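Local coordinates for protein argonaute (Marinitoga piezophila, PDB 5I4A) that cleaves single-stranded DNA, and also RNA, complementary to a short guide RNA carrying a 5'-hydroxyl, with manganese as the preferred metal for DNA cleavage, at residues 89-94 and 135-140; 357-362 and 390-395; 373-378 and 395-400. All coordinates share one frame; numbering follows the deposited sequence.

Interaction 1: 89-94 and 135-140; sequences KTLYKY and IKIHNI. With nucleotides of chain B.
The ring of Tyr-92 is sandwiched between a protein side chain and a guide nucleotide. Over the centre of one face sits the terminal methyl of Ile-137, CD1 lying 3.5 Å from the ring centroid and 7° off the normal, a CH-pi contact. The opposite face takes the adenine of A11 of chain B, whose N7 stands 3.4 Å above the plane, while CA of Lys-136 and O of Ile-135 approach the ring edge. Ile-137 and the adenine hold the ring flat between them, and two bonds grip the phenol oxygen: Tyr-92 OH accepts the backbone N-H of Ile-137 (N to OH 2.8 Å, 159° at the hydrogen) and donates to OP2 of A11 of chain B (3.2 Å). The same phosphate is held from its other oxygen by Lys-136, NZ to OP1 being 2.8 Å; a bend at chi2 turns that chain up past the phenol. On the protein side, Leu-91 CG meets Ile-137 CD1 at 3.8 Å. Helix 84-101 of the N-terminal domain runs roughly antiparallel to strand 127-140 of linker L1, at 154° and 9.5 Å between the axes of the short segments, and strand 143-156, the antiparallel neighbour of that strand, adds Leu-146 against Ile-137.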
# COMPACT_ATOMS: atom_id res chain seq x y z
N LYS A 89 20.55 -10.16 7.30
CA LYS A 89 19.83 -10.80 8.40
C LYS A 89 20.56 -10.59 9.72
O LYS A 89 19.95 -10.23 10.73
CB LYS A 89 19.64 -12.28 8.10
CG LYS A 89 19.20 -13.11 9.29
CD LYS A 89 19.24 -14.59 8.97
CE LYS A 89 18.82 -15.44 10.16
NZ LYS A 89 18.85 -16.89 9.82
N THR A 90 21.87 -10.81 9.72
CA THR A 90 22.66 -10.65 10.93
C THR A 90 22.65 -9.21 11.42
O THR A 90 22.52 -8.96 12.63
CB THR A 90 24.10 -11.11 10.68
OG1 THR A 90 24.09 -12.44 10.14
CG2 THR A 90 24.90 -11.10 11.97
N LEU A 91 22.78 -8.25 10.50
CA LEU A 91 22.78 -6.85 10.89
C LEU A 91 21.43 -6.43 11.46
O LEU A 91 21.36 -5.67 12.44
CB LEU A 91 23.15 -5.98 9.69
CG LEU A 91 23.49 -4.51 9.92
CD1 LEU A 91 24.59 -4.37 10.95
CD2 LEU A 91 23.91 -3.88 8.61
N TYR A 92 20.33 -6.93 10.87
CA TYR A 92 19.00 -6.65 11.40
C TYR A 92 18.86 -7.16 12.83
O TYR A 92 18.36 -6.45 13.71
CB TYR A 92 17.94 -7.28 10.50
CG TYR A 92 17.34 -6.33 9.48
CD1 TYR A 92 16.78 -5.13 9.87
CD2 TYR A 92 17.35 -6.65 8.13
CE1 TYR A 92 16.23 -4.26 8.95
CE2 TYR A 92 16.80 -5.79 7.20
CZ TYR A 92 16.24 -4.60 7.61
OH TYR A 92 15.70 -3.74 6.68
N LYS A 93 19.29 -8.40 13.07
CA LYS A 93 19.21 -8.95 14.42
C LYS A 93 20.11 -8.20 15.38
O LYS A 93 19.77 -8.03 16.56
CB LYS A 93 19.58 -10.44 14.40
CG LYS A 93 18.64 -11.30 13.58
CD LYS A 93 19.16 -12.72 13.44
CE LYS A 93 19.30 -13.39 14.79
NZ LYS A 93 19.86 -14.77 14.66
N TYR A 94 21.25 -7.71 14.90
CA TYR A 94 22.16 -6.97 15.77
C TYR A 94 21.57 -5.62 16.15
O TYR A 94 21.74 -5.17 17.29
CB TYR A 94 23.52 -6.80 15.09
CG TYR A 94 24.50 -6.07 15.97
CD1 TYR A 94 24.85 -6.57 17.21
CD2 TYR A 94 25.08 -4.87 15.56
CE1 TYR A 94 25.75 -5.92 18.02
CE2 TYR A 94 25.98 -4.21 16.37
CZ TYR A 94 26.31 -4.73 17.60
OH TYR A 94 27.20 -4.08 18.41
N ILE A 135 13.44 1.31 11.59
CA ILE A 135 14.78 1.14 11.06
C ILE A 135 14.75 0.13 9.92
O ILE A 135 14.15 -0.94 10.06
CB ILE A 135 15.76 0.69 12.16
CG1 ILE A 135 15.61 1.56 13.41
CG2 ILE A 135 17.18 0.75 11.67
CD1 ILE A 135 16.11 2.97 13.24
N LYS A 136 15.39 0.47 8.80
CA LYS A 136 15.49 -0.42 7.66
C LYS A 136 16.90 -0.34 7.08
O LYS A 136 17.59 0.67 7.23
CB LYS A 136 14.46 -0.08 6.58
CG LYS A 136 13.03 -0.45 6.96
CD LYS A 136 12.91 -1.94 7.23
CE LYS A 136 11.46 -2.36 7.36
NZ LYS A 136 11.32 -3.83 7.16
N ILE A 137 17.31 -1.42 6.42
CA ILE A 137 18.66 -1.56 5.86
C ILE A 137 18.57 -1.45 4.35
O ILE A 137 17.73 -2.10 3.72
CB ILE A 137 19.30 -2.89 6.29
CG1 ILE A 137 19.51 -2.92 7.80
CG2 ILE A 137 20.61 -3.11 5.55
CD1 ILE A 137 20.07 -4.23 8.31
N HIS A 138 19.44 -0.64 3.76
CA HIS A 138 19.42 -0.37 2.33
C HIS A 138 20.81 -0.58 1.75
O HIS A 138 21.82 -0.20 2.35
CB HIS A 138 18.94 1.06 2.06
CG HIS A 138 17.69 1.41 2.78
ND1 HIS A 138 16.43 1.13 2.29
CD2 HIS A 138 17.49 2.01 3.98
CE1 HIS A 138 15.52 1.54 3.14
NE2 HIS A 138 16.13 2.08 4.18
N ASN A 139 20.85 -1.19 0.57
CA ASN A 139 22.09 -1.45 -0.16
C ASN A 139 22.12 -0.51 -1.36
O ASN A 139 21.53 -0.81 -2.41
CB ASN A 139 22.18 -2.91 -0.57
CG ASN A 139 23.59 -3.32 -0.97
OD1 ASN A 139 23.78 -4.26 -1.74
ND2 ASN A 139 24.58 -2.62 -0.45
N ILE A 140 22.78 0.64 -1.21
CA ILE A 140 22.85 1.67 -2.23
C ILE A 140 24.30 1.83 -2.67
O ILE A 140 25.18 2.05 -1.83
CB ILE A 140 22.30 3.02 -1.73
CG1 ILE A 140 20.95 2.83 -1.03
CG2 ILE A 140 22.17 4.01 -2.88
CD1 ILE A 140 20.41 4.12 -0.43
P A B 11 13.68 -6.23 4.71
OP1 A B 11 13.06 -5.70 5.94
OP2 A B 11 14.95 -5.64 4.21
O5' A B 11 13.90 -7.79 4.92
C5' A B 11 14.72 -8.55 4.05
C4' A B 11 15.11 -9.85 4.69
O4' A B 11 16.01 -9.58 5.80
C3' A B 11 13.95 -10.62 5.32
O3' A B 11 13.24 -11.44 4.40
C2' A B 11 14.61 -11.37 6.46
O2' A B 11 15.26 -12.55 6.01
C1' A B 11 15.67 -10.37 6.91
N9 A B 11 15.17 -9.48 7.97
C8 A B 11 14.46 -8.31 7.86
N7 A B 11 14.16 -7.76 9.01
C5 A B 11 14.71 -8.64 9.94
C6 A B 11 14.76 -8.65 11.34
N6 A B 11 14.22 -7.70 12.12
N1 A B 11 15.39 -9.68 11.94
C2 A B 11 15.95 -10.64 11.19
N3 A B 11 15.97 -10.74 9.86
C4 A B 11 15.33 -9.70 9.31
P U B 10 7.45 -3.77 5.53
OP1 U B 10 7.80 -2.58 6.34
OP2 U B 10 6.52 -3.60 4.38
O5' U B 10 8.79 -4.48 5.05
O3' U B 10 12.60 -6.15 3.53

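Interaction 2: 357-362 and 390-395; sequences EFTVKN and VRNFPD
Between Thr-359 and Asn-392 the two backbones come to 5.8 Å, CA to CA, where an irregular loop passes the last turn of helix 387-392. Asn-392 reaches across with its side chain: CB lies 3.3 Å from O of Phe-358, and chi1 of -54°, which sets CG beside the backbone N, swings the amide so that ND2 makes a weak hydrogen bond to that same oxygen at 3.4 Å. A water extends the grip, donating to O of Glu-357 and more weakly accepting from Asn-392 ND2. A second water serves the two main chains, accepting from N of Val-360 at 2.6 Å and donating to O of Asn-392 at 2.8 Å, and so takes up a carbonyl at the end of the helix. Beyond these polar links the contact turns apolar. Val-360 sends its CG2 branch obliquely to the Phe-393 ring, 3.7 Å from CE1, and its CB stands 4.2 Å from CD of Pro-394. That proline carbon also lies over one face of the Phe-393 ring, toward the rim, while Phe-301 meets the ring edge-to-face. Ile-366 of helix 364-367 touches both Val-360 and Pro-394. Phe-358 and Thr-359 both face Asn-354, forming a G1 beta bulge, and this bulged loop packs on the turn, begun at Phe-393, that leads from helix 387-392 to strand 398-403 in a beta-alpha-beta unit of the Mid domain.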
# COMPACT_ATOMS: atom_id res chain seq x y z
N GLU A 357 -30.98 -7.99 1.00
CA GLU A 357 -30.28 -9.00 0.21
C GLU A 357 -29.36 -8.40 -0.84
O GLU A 357 -28.53 -9.14 -1.40
CB GLU A 357 -31.29 -9.92 -0.47
CG GLU A 357 -32.26 -10.59 0.48
CD GLU A 357 -31.57 -11.51 1.46
OE1 GLU A 357 -30.91 -12.47 1.01
OE2 GLU A 357 -31.67 -11.26 2.68
N PHE A 358 -29.48 -7.10 -1.12
CA PHE A 358 -28.74 -6.45 -2.20
C PHE A 358 -29.02 -7.13 -3.54
O PHE A 358 -28.11 -7.50 -4.29
CB PHE A 358 -27.24 -6.41 -1.89
CG PHE A 358 -26.92 -5.66 -0.63
CD1 PHE A 358 -26.93 -4.28 -0.61
CD2 PHE A 358 -26.62 -6.35 0.54
CE1 PHE A 358 -26.65 -3.59 0.56
CE2 PHE A 358 -26.33 -5.66 1.71
CZ PHE A 358 -26.35 -4.28 1.71
N THR A 359 -30.31 -7.29 -3.84
CA THR A 359 -30.78 -7.95 -5.04
C THR A 359 -31.71 -7.03 -5.82
O THR A 359 -32.30 -6.09 -5.27
CB THR A 359 -31.53 -9.25 -4.70
OG1 THR A 359 -32.59 -8.96 -3.78
CG2 THR A 359 -30.58 -10.27 -4.07
N VAL A 360 -31.83 -7.31 -7.11
CA VAL A 360 -32.70 -6.57 -8.01
C VAL A 360 -33.57 -7.57 -8.76
O VAL A 360 -33.08 -8.62 -9.19
CB VAL A 360 -31.89 -5.70 -9.00
CG1 VAL A 360 -32.81 -5.01 -9.99
CG2 VAL A 360 -31.04 -4.68 -8.25
N LYS A 361 -34.85 -7.25 -8.90
CA LYS A 361 -35.75 -8.11 -9.65
C LYS A 361 -35.46 -7.93 -11.14
O LYS A 361 -35.44 -6.80 -11.65
CB LYS A 361 -37.21 -7.81 -9.32
CG LYS A 361 -37.77 -6.50 -9.85
CD LYS A 361 -38.93 -6.00 -9.00
CE LYS A 361 -40.19 -5.84 -9.83
NZ LYS A 361 -41.16 -4.90 -9.19
N ASN A 362 -35.17 -9.03 -11.82
CA ASN A 362 -34.94 -8.97 -13.26
C ASN A 362 -36.27 -8.70 -13.97
O ASN A 362 -37.28 -9.34 -13.67
CB ASN A 362 -34.31 -10.27 -13.76
CG ASN A 362 -33.31 -10.03 -14.87
OD1 ASN A 362 -33.16 -8.92 -15.38
ND2 ASN A 362 -32.60 -11.09 -15.27
N VAL A 390 -22.42 -5.82 -5.60
CA VAL A 390 -21.72 -6.00 -6.87
C VAL A 390 -22.00 -7.38 -7.44
O VAL A 390 -22.24 -7.55 -8.64
CB VAL A 390 -20.21 -5.77 -6.68
CG1 VAL A 390 -19.48 -5.85 -8.02
CG2 VAL A 390 -19.96 -4.44 -5.99
N ARG A 391 -21.99 -8.40 -6.58
CA ARG A 391 -22.10 -9.79 -7.02
C ARG A 391 -23.47 -10.08 -7.62
O ARG A 391 -23.58 -10.81 -8.61
CB ARG A 391 -21.81 -10.71 -5.83
CG ARG A 391 -21.97 -12.20 -6.04
CD ARG A 391 -21.29 -12.91 -4.87
NE ARG A 391 -21.78 -14.25 -4.62
CZ ARG A 391 -21.25 -15.08 -3.72
NH1 ARG A 391 -20.20 -14.69 -3.00
NH2 ARG A 391 -21.76 -16.29 -3.54
N ASN A 392 -24.53 -9.51 -7.05
CA ASN A 392 -25.89 -9.83 -7.45
C ASN A 392 -26.46 -8.84 -8.46
O ASN A 392 -27.53 -9.10 -9.02
CB ASN A 392 -26.81 -9.88 -6.23
CG ASN A 392 -26.29 -10.82 -5.17
OD1 ASN A 392 -25.72 -11.87 -5.48
ND2 ASN A 392 -26.47 -10.46 -3.91
N PHE A 393 -25.78 -7.73 -8.71
CA PHE A 393 -26.31 -6.71 -9.59
C PHE A 393 -26.30 -7.20 -11.04
O PHE A 393 -25.42 -7.97 -11.43
CB PHE A 393 -25.50 -5.43 -9.47
CG PHE A 393 -26.34 -4.19 -9.55
CD1 PHE A 393 -27.18 -3.84 -8.51
CD2 PHE A 393 -26.28 -3.38 -10.67
CE1 PHE A 393 -27.96 -2.71 -8.59
CE2 PHE A 393 -27.06 -2.25 -10.75
CZ PHE A 393 -27.89 -1.91 -9.71
N PRO A 394 -27.27 -6.77 -11.85
CA PRO A 394 -27.27 -7.16 -13.27
C PRO A 394 -25.98 -6.73 -13.95
O PRO A 394 -25.52 -5.60 -13.79
CB PRO A 394 -28.49 -6.42 -13.84
CG PRO A 394 -29.38 -6.18 -12.66
CD PRO A 394 -28.46 -5.97 -11.49
N ASP A 395 -25.39 -7.65 -14.71
CA ASP A 395 -24.08 -7.43 -15.29
C ASP A 395 -24.11 -6.50 -16.50
O ASP A 395 -23.06 -6.00 -16.91
CB ASP A 395 -23.45 -8.76 -15.69
CG ASP A 395 -23.21 -9.67 -14.50
OD1 ASP A 395 -22.88 -9.15 -13.41
OD2 ASP A 395 -23.36 -10.90 -14.65
O HOH W 1 -27.49 -11.72 -1.33
O HOH W 2 -30.17 -8.94 -8.25

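Interaction 3: 373-378 and 395-400; sequences VMAIVL and DNLILQ
Strands 374-379 and 398-403 form a buried parallel pairing in the sheet of the Mid domain, the short segments running 28° apart. Four backbone hydrogen bonds stitch them together: N of Ile-398 to O of Val-373 (2.9 Å) and N of Ala-375 to O of Ile-398 (2.8 Å) are nearly straight, N of Gln-400 to O of Ala-375 (2.9 Å) is more bent, and N of Val-377 to O of Gln-400 is longer at 3.3 Å, its donor well above the carbonyl plane. A water bridges the residues next to the first bond, accepting from N of Val-373 and donating to O of Asn-396. This is the pairing of a beta-alpha-beta crossover, in which helix 387-392 connects the two strands and packs Leu-389 and Val-390 against Leu-399. On the face bearing Met-374, Ile-398 and Gln-400, the thioether sulfur touches both neighbours: the bend at chi2 (-66°) carries SD to 3.6 Å from CG2 of Ile-398 and 3.7 Å from CG of Gln-400, while CE reaches CD1 of Ile-398 and Met-422 of helix 412-424 also meets Met-374. An alanine in place of Ile-398 would take away CG2 and CD1, probably opening a gap beside the methionine's sulfur and end methyl and leaving that end less firmly held. On the face bearing Ala-375 and Leu-399, CD1 of Leu-399 is met by CG2 of Val-377 at 3.5 Å, a tight contact.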
# COMPACT_ATOMS: atom_id res chain seq x y z
N VAL A 373 -24.89 1.95 -19.51
CA VAL A 373 -25.95 2.58 -18.73
C VAL A 373 -25.54 2.54 -17.27
O VAL A 373 -25.27 1.46 -16.72
CB VAL A 373 -27.32 1.90 -18.94
CG1 VAL A 373 -28.35 2.50 -17.99
CG2 VAL A 373 -27.77 2.06 -20.38
N MET A 374 -25.49 3.71 -16.64
CA MET A 374 -25.12 3.82 -15.24
C MET A 374 -26.31 3.47 -14.35
O MET A 374 -27.44 3.90 -14.60
CB MET A 374 -24.65 5.23 -14.93
CG MET A 374 -23.53 5.72 -15.83
SD MET A 374 -22.03 4.76 -15.59
CE MET A 374 -21.11 5.23 -17.04
N ALA A 375 -26.05 2.69 -13.31
CA ALA A 375 -27.04 2.40 -12.29
C ALA A 375 -26.71 3.28 -11.09
O ALA A 375 -25.81 2.97 -10.31
CB ALA A 375 -27.06 0.92 -11.93
N ILE A 376 -27.45 4.38 -10.95
CA ILE A 376 -27.32 5.27 -9.79
C ILE A 376 -28.05 4.60 -8.63
O ILE A 376 -29.28 4.64 -8.54
CB ILE A 376 -27.86 6.67 -10.08
CG1 ILE A 376 -27.03 7.33 -11.19
CG2 ILE A 376 -27.84 7.52 -8.82
CD1 ILE A 376 -27.69 8.54 -11.81
N VAL A 377 -27.29 3.98 -7.74
CA VAL A 377 -27.84 3.17 -6.66
C VAL A 377 -27.64 3.94 -5.36
O VAL A 377 -26.49 4.18 -4.94
CB VAL A 377 -27.16 1.79 -6.59
CG1 VAL A 377 -27.76 0.96 -5.46
CG2 VAL A 377 -27.30 1.08 -7.93
N LEU A 378 -28.74 4.34 -4.73
CA LEU A 378 -28.67 5.14 -3.52
C LEU A 378 -28.49 4.23 -2.31
O LEU A 378 -29.33 3.36 -2.05
CB LEU A 378 -29.92 6.00 -3.37
CG LEU A 378 -30.00 7.26 -4.22
CD1 LEU A 378 -30.37 6.95 -5.67
CD2 LEU A 378 -30.99 8.25 -3.60
N ASP A 395 -25.39 -7.65 -14.71
CA ASP A 395 -24.08 -7.43 -15.29
C ASP A 395 -24.11 -6.50 -16.50
O ASP A 395 -23.06 -6.00 -16.91
CB ASP A 395 -23.45 -8.76 -15.69
CG ASP A 395 -23.21 -9.67 -14.50
OD1 ASP A 395 -22.88 -9.15 -13.41
OD2 ASP A 395 -23.36 -10.90 -14.65
N ASN A 396 -25.29 -6.24 -17.07
CA ASN A 396 -25.38 -5.31 -18.18
C ASN A 396 -25.47 -3.85 -17.73
O ASN A 396 -25.60 -2.96 -18.58
CB ASN A 396 -26.58 -5.66 -19.07
CG ASN A 396 -27.88 -5.70 -18.30
OD1 ASN A 396 -27.92 -6.04 -17.12
ND2 ASN A 396 -28.97 -5.34 -18.98
N LEU A 397 -25.40 -3.59 -16.43
CA LEU A 397 -25.43 -2.24 -15.89
C LEU A 397 -24.10 -1.90 -15.24
O LEU A 397 -23.43 -2.76 -14.67
CB LEU A 397 -26.55 -2.08 -14.86
CG LEU A 397 -27.98 -2.36 -15.33
CD1 LEU A 397 -28.95 -2.28 -14.16
CD2 LEU A 397 -28.39 -1.40 -16.43
N ILE A 398 -23.73 -0.62 -15.34
CA ILE A 398 -22.50 -0.11 -14.73
C ILE A 398 -22.89 0.39 -13.34
O ILE A 398 -23.49 1.46 -13.19
CB ILE A 398 -21.86 0.99 -15.58
CG1 ILE A 398 -21.54 0.46 -16.98
CG2 ILE A 398 -20.60 1.51 -14.91
CD1 ILE A 398 -21.01 1.52 -17.92
N LEU A 399 -22.53 -0.38 -12.32
CA LEU A 399 -22.93 -0.08 -10.95
C LEU A 399 -22.25 1.20 -10.47
O LEU A 399 -21.02 1.29 -10.46
CB LEU A 399 -22.59 -1.26 -10.05
CG LEU A 399 -22.94 -1.19 -8.56
CD1 LEU A 399 -24.38 -0.77 -8.38
CD2 LEU A 399 -22.70 -2.55 -7.92
N GLN A 400 -23.05 2.19 -10.06
CA GLN A 400 -22.55 3.49 -9.62
C GLN A 400 -23.24 3.89 -8.33
O GLN A 400 -24.14 4.74 -8.32
CB GLN A 400 -22.76 4.56 -10.70
CG GLN A 400 -21.90 4.37 -11.95
CD GLN A 400 -20.43 4.64 -11.71
OE1 GLN A 400 -20.04 5.10 -10.63
NE2 GLN A 400 -19.60 4.37 -12.71
O HOH W 3 -24.09 -0.94 -19.06

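Along the chain interaction 1 closes before the other two open, and it lies apart from them, its centre about 50 Å from theirs and across the chain's centre, in the PAZ lobe where the N-terminal domain meets linker L1. Interactions 2 and 3 belong to the Mid domain of the PIWI lobe, with centres about 10 Å apart. Their segments alternate in sequence and share Asp-395, the last residue of 390-395 and the first of 395-400; strand 374-379, helix 387-392 and strand 398-403 follow one another. Phe-393 joins them directly, its CE2 lying 3.4 Å from CB of Ala-375. One lobe thus has a domain junction meeting the guide, the other a beta-alpha-beta unit with a loop packed against its helix-to-strand turn.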